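Local atomic coordinates of hydrazine synthase beta subunit (Candidatus Kuenenia stuttgartiensis, PDB entry 5C2V), a protein that forms part of the hydrazine synthase complex, which condenses nitric oxide with ammonium, and may modulate passage of hydroxylamine between the active sites of the other two subunits. Residues T26-N31 against A67-C72; S30-H35 against A337-N342. All coordinates share one frame; numbering follows the deposited sequence.

Contact 1 of 2, residues T26-N31 against A67-C72; sequences TLFISN and AFLYVC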
loop_
_atom_site.group_PDB
_atom_site.type_symbol
_atom_site.label_atom_id
_atom_site.label_comp_id
_atom_site.label_asym_id
_atom_site.label_seq_id
_atom_site.Cartn_x
_atom_site.Cartn_y
_atom_site.Cartn_z
ATOM N N THR B 26 25.625 3.951 -55.604
ATOM C CA THR B 26 24.874 2.953 -56.368
ATOM C C THR B 26 24.277 1.831 -55.516
ATOM O O THR B 26 24.932 1.294 -54.622
ATOM C CB THR B 26 25.763 2.323 -57.462
ATOM O OG1 THR B 26 26.410 3.359 -58.211
ATOM C CG2 THR B 26 24.931 1.469 -58.410
ATOM N N LEU B 27 23.029 1.483 -55.814
ATOM C CA LEU B 27 22.341 0.369 -55.176
ATOM C C LEU B 27 22.196 -0.803 -56.143
ATOM O O LEU B 27 21.855 -0.618 -57.315
ATOM C CB LEU B 27 20.963 0.804 -54.675
ATOM C CG LEU B 27 20.936 1.797 -53.513
ATOM C CD1 LEU B 27 19.591 2.498 -53.440
ATOM C CD2 LEU B 27 21.236 1.079 -52.209
ATOM N N PHE B 28 22.453 -2.007 -55.641
ATOM C CA PHE B 28 22.347 -3.215 -56.448
ATOM C C PHE B 28 21.293 -4.149 -55.873
ATOM O O PHE B 28 21.458 -4.694 -54.782
ATOM C CB PHE B 28 23.696 -3.931 -56.530
ATOM C CG PHE B 28 24.841 -3.027 -56.886
ATOM C CD1 PHE B 28 25.579 -2.398 -55.897
ATOM C CD2 PHE B 28 25.175 -2.802 -58.209
ATOM C CE1 PHE B 28 26.630 -1.564 -56.224
ATOM C CE2 PHE B 28 26.226 -1.971 -58.542
ATOM C CZ PHE B 28 26.955 -1.351 -57.549
ATOM N N ILE B 29 20.209 -4.333 -56.617
ATOM C CA ILE B 29 19.105 -5.155 -56.148
ATOM C C ILE B 29 19.082 -6.508 -56.846
ATOM O O ILE B 29 19.022 -6.576 -58.067
ATOM C CB ILE B 29 17.749 -4.462 -56.372
ATOM C CG1 ILE B 29 17.638 -3.185 -55.536
ATOM C CG2 ILE B 29 16.627 -5.403 -56.039
ATOM C CD1 ILE B 29 18.059 -1.932 -56.269
ATOM N N SER B 30 19.117 -7.587 -56.074
ATOM C CA SER B 30 19.022 -8.909 -56.671
ATOM C C SER B 30 17.555 -9.257 -56.865
ATOM O O SER B 30 16.802 -9.340 -55.901
ATOM C CB SER B 30 19.712 -9.958 -55.799
ATOM O OG SER B 30 21.089 -9.667 -55.645
ATOM N N ASN B 31 17.150 -9.455 -58.115
ATOM C CA ASN B 31 15.769 -9.806 -58.409
ATOM C C ASN B 31 15.624 -11.315 -58.518
ATOM O O ASN B 31 16.136 -11.932 -59.452
ATOM C CB ASN B 31 15.303 -9.127 -59.699
ATOM C CG ASN B 31 15.434 -7.617 -59.643
ATOM O OD1 ASN B 31 15.228 -7.002 -58.596
ATOM N ND2 ASN B 31 15.780 -7.011 -60.773
ATOM N N ALA B 67 34.322 -1.724 -58.570
ATOM C CA ALA B 67 34.382 -2.032 -59.996
ATOM C C ALA B 67 33.690 -3.349 -60.351
ATOM O O ALA B 67 33.508 -3.658 -61.529
ATOM C CB ALA B 67 35.830 -2.064 -60.462
ATOM N N PHE B 68 33.302 -4.120 -59.340
ATOM C CA PHE B 68 32.733 -5.445 -59.577
ATOM C C PHE B 68 31.613 -5.794 -58.601
ATOM O O PHE B 68 31.598 -5.332 -57.461
ATOM C CB PHE B 68 33.825 -6.517 -59.499
ATOM C CG PHE B 68 34.938 -6.331 -60.493
ATOM C CD1 PHE B 68 34.819 -6.815 -61.786
ATOM C CD2 PHE B 68 36.107 -5.680 -60.131
ATOM C CE1 PHE B 68 35.843 -6.648 -62.700
ATOM C CE2 PHE B 68 37.133 -5.511 -61.041
ATOM C CZ PHE B 68 37.001 -5.995 -62.328
ATOM N N LEU B 69 30.678 -6.618 -59.063
ATOM C CA LEU B 69 29.577 -7.085 -58.229
ATOM C C LEU B 69 29.461 -8.605 -58.278
ATOM O O LEU B 69 29.191 -9.180 -59.333
ATOM C CB LEU B 69 28.260 -6.444 -58.670
ATOM C CG LEU B 69 27.010 -6.862 -57.893
ATOM C CD1 LEU B 69 27.085 -6.381 -56.453
ATOM C CD2 LEU B 69 25.754 -6.340 -58.574
ATOM N N TYR B 70 29.659 -9.252 -57.135
ATOM C CA TYR B 70 29.549 -10.704 -57.057
ATOM C C TYR B 70 28.144 -11.105 -56.626
ATOM O O TYR B 70 27.741 -10.862 -55.490
ATOM C CB TYR B 70 30.583 -11.275 -56.084
ATOM C CG TYR B 70 31.998 -11.311 -56.621
ATOM C CD1 TYR B 70 32.685 -10.138 -56.909
ATOM C CD2 TYR B 70 32.650 -12.519 -56.829
ATOM C CE1 TYR B 70 33.979 -10.169 -57.396
ATOM C CE2 TYR B 70 33.944 -12.560 -57.315
ATOM C CZ TYR B 70 34.603 -11.382 -57.597
ATOM O OH TYR B 70 35.891 -11.417 -58.080
ATOM N N VAL B 71 27.409 -11.734 -57.537
ATOM C CA VAL B 71 26.010 -12.070 -57.302
ATOM C C VAL B 71 25.845 -13.561 -57.025
ATOM O O VAL B 71 26.476 -14.390 -57.678
ATOM C CB VAL B 71 25.137 -11.670 -58.509
ATOM C CG1 VAL B 71 23.670 -11.915 -58.215
ATOM C CG2 VAL B 71 25.370 -10.212 -58.871
ATOM N N CYS B 72 25.001 -13.902 -56.057
ATOM C CA CYS B 72 24.757 -15.303 -55.735
ATOM C C CYS B 72 23.539 -15.841 -56.468
ATOM O O CYS B 72 22.412 -15.468 -56.155
ATOM C CB CYS B 72 24.561 -15.483 -54.229
ATOM S SG CYS B 72 26.083 -15.604 -53.278
#
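Phe28 and Leu69 meet flank to flank, their side chains lying alongside one another and pointing opposite ways. The leucine makes the approach with both methyls. CD2 lies nearest the ring, 3.6 Å from Phe28 CD2, and it also reaches the root of the side chain, with Leu69 CD2 3.8 Å from Phe28 CB. The other methyl, CD1, sits over one face of the aromatic ring, 4.1 Å from Phe28 CG. This two-methyl approach follows from holding Leu69 CG anti to the backbone N (chi1 179°), which carries the fork out across the gap between the strands. The same ring also packs edge-to-face with Phe39 of strand 36-41, and Val62 and Ile84 touch the side chain. Two sheets are thus being pressed together face against face, as neighbouring blades of a seven-bladed beta-propeller are. Strand 26-31 is the second strand of the first blade and 68-73 the second of the next, and they run side by side without sharing backbone bonds, the CA atoms of Phe28 and Leu69 standing 8.4 Å apart. Two residues along, Ser30 faces Val71 more loosely, with Ser30 OG 4.3 Å from Val71 CG1. Strand alternation decides who takes part. Ile29, between the two inward residues, is turned to Pro15 and Ile18 of strand 15-20, whereas Tyr70 packs on Ile102 and Ile104 of strand 99-104 in the third blade.

Contact 2 of 2, residues S30-H35 against A337-N342; sequences SNQSGH and ANYFSN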
loop_
_atom_site.group_PDB
_atom_site.type_symbol
_atom_site.label_atom_id
_atom_site.label_comp_id
_atom_site.label_asym_id
_atom_site.label_seq_id
_atom_site.Cartn_x
_atom_site.Cartn_y
_atom_site.Cartn_z
ATOM N N SER B 30 19.117 -7.587 -56.074
ATOM C CA SER B 30 19.022 -8.909 -56.671
ATOM C C SER B 30 17.555 -9.257 -56.865
ATOM O O SER B 30 16.802 -9.340 -55.901
ATOM C CB SER B 30 19.712 -9.958 -55.799
ATOM O OG SER B 30 21.089 -9.667 -55.645
ATOM N N ASN B 31 17.150 -9.455 -58.115
ATOM C CA ASN B 31 15.769 -9.806 -58.409
ATOM C C ASN B 31 15.624 -11.315 -58.518
ATOM O O ASN B 31 16.136 -11.932 -59.452
ATOM C CB ASN B 31 15.303 -9.127 -59.699
ATOM C CG ASN B 31 15.434 -7.617 -59.643
ATOM O OD1 ASN B 31 15.228 -7.002 -58.596
ATOM N ND2 ASN B 31 15.780 -7.011 -60.773
ATOM N N GLN B 32 14.918 -11.906 -57.561
ATOM C CA GLN B 32 14.809 -13.356 -57.481
ATOM C C GLN B 32 13.975 -13.914 -58.625
ATOM O O GLN B 32 14.327 -14.929 -59.227
ATOM C CB GLN B 32 14.204 -13.774 -56.139
ATOM C CG GLN B 32 14.264 -15.269 -55.881
ATOM C CD GLN B 32 13.408 -15.697 -54.708
ATOM O OE1 GLN B 32 12.287 -15.220 -54.534
ATOM N NE2 GLN B 32 13.935 -16.603 -53.892
ATOM N N SER B 33 12.869 -13.243 -58.925
ATOM C CA SER B 33 11.964 -13.695 -59.972
ATOM C C SER B 33 12.336 -13.104 -61.329
ATOM O O SER B 33 11.763 -13.472 -62.351
ATOM C CB SER B 33 10.521 -13.332 -59.619
ATOM O OG SER B 33 10.151 -13.878 -58.365
ATOM N N GLY B 34 13.297 -12.184 -61.332
ATOM C CA GLY B 34 13.725 -11.542 -62.561
ATOM C C GLY B 34 15.003 -12.125 -63.131
ATOM O O GLY B 34 15.358 -11.847 -64.277
ATOM N N HIS B 35 15.686 -12.937 -62.327
ATOM C CA HIS B 35 16.949 -13.563 -62.715
ATOM C C HIS B 35 17.966 -12.528 -63.189
ATOM O O HIS B 35 18.730 -12.774 -64.124
ATOM C CB HIS B 35 16.714 -14.615 -63.801
ATOM C CG HIS B 35 15.618 -15.581 -63.475
ATOM N ND1 HIS B 35 15.821 -16.704 -62.701
ATOM C CD2 HIS B 35 14.309 -15.589 -63.813
ATOM C CE1 HIS B 35 14.684 -17.363 -62.578
ATOM N NE2 HIS B 35 13.749 -16.709 -63.244
ATOM N N ALA B 337 14.379 -3.471 -49.401
ATOM C CA ALA B 337 13.924 -4.130 -50.623
ATOM C C ALA B 337 12.644 -4.934 -50.400
ATOM O O ALA B 337 12.613 -5.866 -49.598
ATOM C CB ALA B 337 15.021 -5.029 -51.175
ATOM N N ASN B 338 11.600 -4.570 -51.135
ATOM C CA ASN B 338 10.283 -5.186 -51.022
ATOM C C ASN B 338 9.943 -6.060 -52.228
ATOM O O ASN B 338 9.776 -5.560 -53.356
ATOM C CB ASN B 338 9.216 -4.109 -50.840
ATOM C CG ASN B 338 9.605 -3.077 -49.802
ATOM O OD1 ASN B 338 10.198 -3.407 -48.775
ATOM N ND2 ASN B 338 9.289 -1.816 -50.072
ATOM N N TYR B 339 9.842 -7.360 -51.955
ATOM C CA TYR B 339 9.624 -8.408 -52.951
ATOM C C TYR B 339 8.264 -8.338 -53.641
ATOM O O TYR B 339 8.187 -8.281 -54.867
ATOM C CB TYR B 339 9.788 -9.780 -52.278
ATOM C CG TYR B 339 9.464 -10.979 -53.149
ATOM C CD1 TYR B 339 8.190 -11.537 -53.159
ATOM C CD2 TYR B 339 10.440 -11.570 -53.938
ATOM C CE1 TYR B 339 7.895 -12.635 -53.948
ATOM C CE2 TYR B 339 10.155 -12.668 -54.730
ATOM C CZ TYR B 339 8.882 -13.196 -54.731
ATOM O OH TYR B 339 8.595 -14.291 -55.515
ATOM N N PHE B 340 7.196 -8.351 -52.850
ATOM C CA PHE B 340 5.846 -8.401 -53.402
ATOM C C PHE B 340 5.454 -7.084 -54.060
ATOM O O PHE B 340 4.805 -7.072 -55.105
ATOM C CB PHE B 340 4.834 -8.767 -52.314
ATOM C CG PHE B 340 5.029 -10.143 -51.744
ATOM C CD1 PHE B 340 4.711 -11.265 -52.490
ATOM C CD2 PHE B 340 5.525 -10.314 -50.462
ATOM C CE1 PHE B 340 4.891 -12.533 -51.971
ATOM C CE2 PHE B 340 5.704 -11.579 -49.936
ATOM C CZ PHE B 340 5.386 -12.690 -50.692
ATOM N N SER B 341 5.855 -5.977 -53.445
ATOM C CA SER B 341 5.552 -4.656 -53.981
ATOM C C SER B 341 6.514 -4.289 -55.105
ATOM O O SER B 341 6.318 -3.289 -55.798
ATOM C CB SER B 341 5.604 -3.603 -52.873
ATOM O OG SER B 341 4.628 -3.861 -51.879
ATOM N N ASN B 342 7.550 -5.109 -55.274
ATOM C CA ASN B 342 8.561 -4.907 -56.309
ATOM C C ASN B 342 9.201 -3.529 -56.252
ATOM O O ASN B 342 9.326 -2.859 -57.278
ATOM C CB ASN B 342 7.956 -5.125 -57.700
ATOM C CG ASN B 342 7.526 -6.556 -57.932
ATOM O OD1 ASN B 342 8.259 -7.495 -57.629
ATOM N ND2 ASN B 342 6.326 -6.729 -58.475
#
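Tyr339 extends its phenol ring toward the turn at 32-34, where oxygens of Gln32 and Ser33 lie beside it. Gln32 OE1 lies 3.3 Å from Tyr339 CE2, and the amide stands almost perpendicular to the ring, the planes 86° apart; the oxygen meets the ring obliquely. Ser33 OG comes to 3.3 Å from Tyr339 OH. Extension is what makes the meeting possible. Gln32 has CG anti to its backbone nitrogen (chi1 -171°) and stays stretched out beyond it, while Tyr339 likewise throws CG away from its own nitrogen (chi1 174°); these torsions send both side chains across the gap, where they pass at a slant. The remaining polar ends are held from outside: Gln32 NE2 is hydrogen-bonded to Glu58 OE2, which would favour this rotation of the amide, with OE1 directed at the ring, and Tyr339 OH is hydrogen-bonded to Gln47 of the gamma subunit. Each segment leaves the second strand of a blade in the four-stranded first blade or the third-from-last position of the closing one, entering the hairpin turn that follows; in a propeller, these belong to the first and last blades, which come together where the ring of blades closes. The two turns are close copies. Three residues of helical backbone shape, 32-34 and 339-341, are followed by one of left-handed shape, His35 or Asn342. Weak bonds tie each turn internally: His35 N reaches Asn31 O at 3.1 Å, and Asn342 N reaches Tyr339 O at 3.3 Å. Within the second turn, Tyr339 CD1 rests over the centre of the Phe340 ring, 3.5 Å above its plane. The backbone carbonyls of Tyr339 and Phe340 are both gripped by Arg44 of the gamma subunit, which makes this turn part of the subunit interface.

From the N terminus, the chain lays down strand 15-20 and then 26-31, the strand from which both contacts start. Contact 1 is the short closure: after 35 residues, which complete the first blade and open the second, strand 68-73 comes back against it. Contact 2 begins at the end of the same strand, sharing Ser30 and Asn31, and closes a far longer span of 301 residues. The second segment of contact 1 falls inside that span while its first begins before it, so the two closures cross rather than nest. With their centres 13 Å apart, the two join the first blade to its two neighbours around the propeller: the second blade through contact 1 and the last through contact 2.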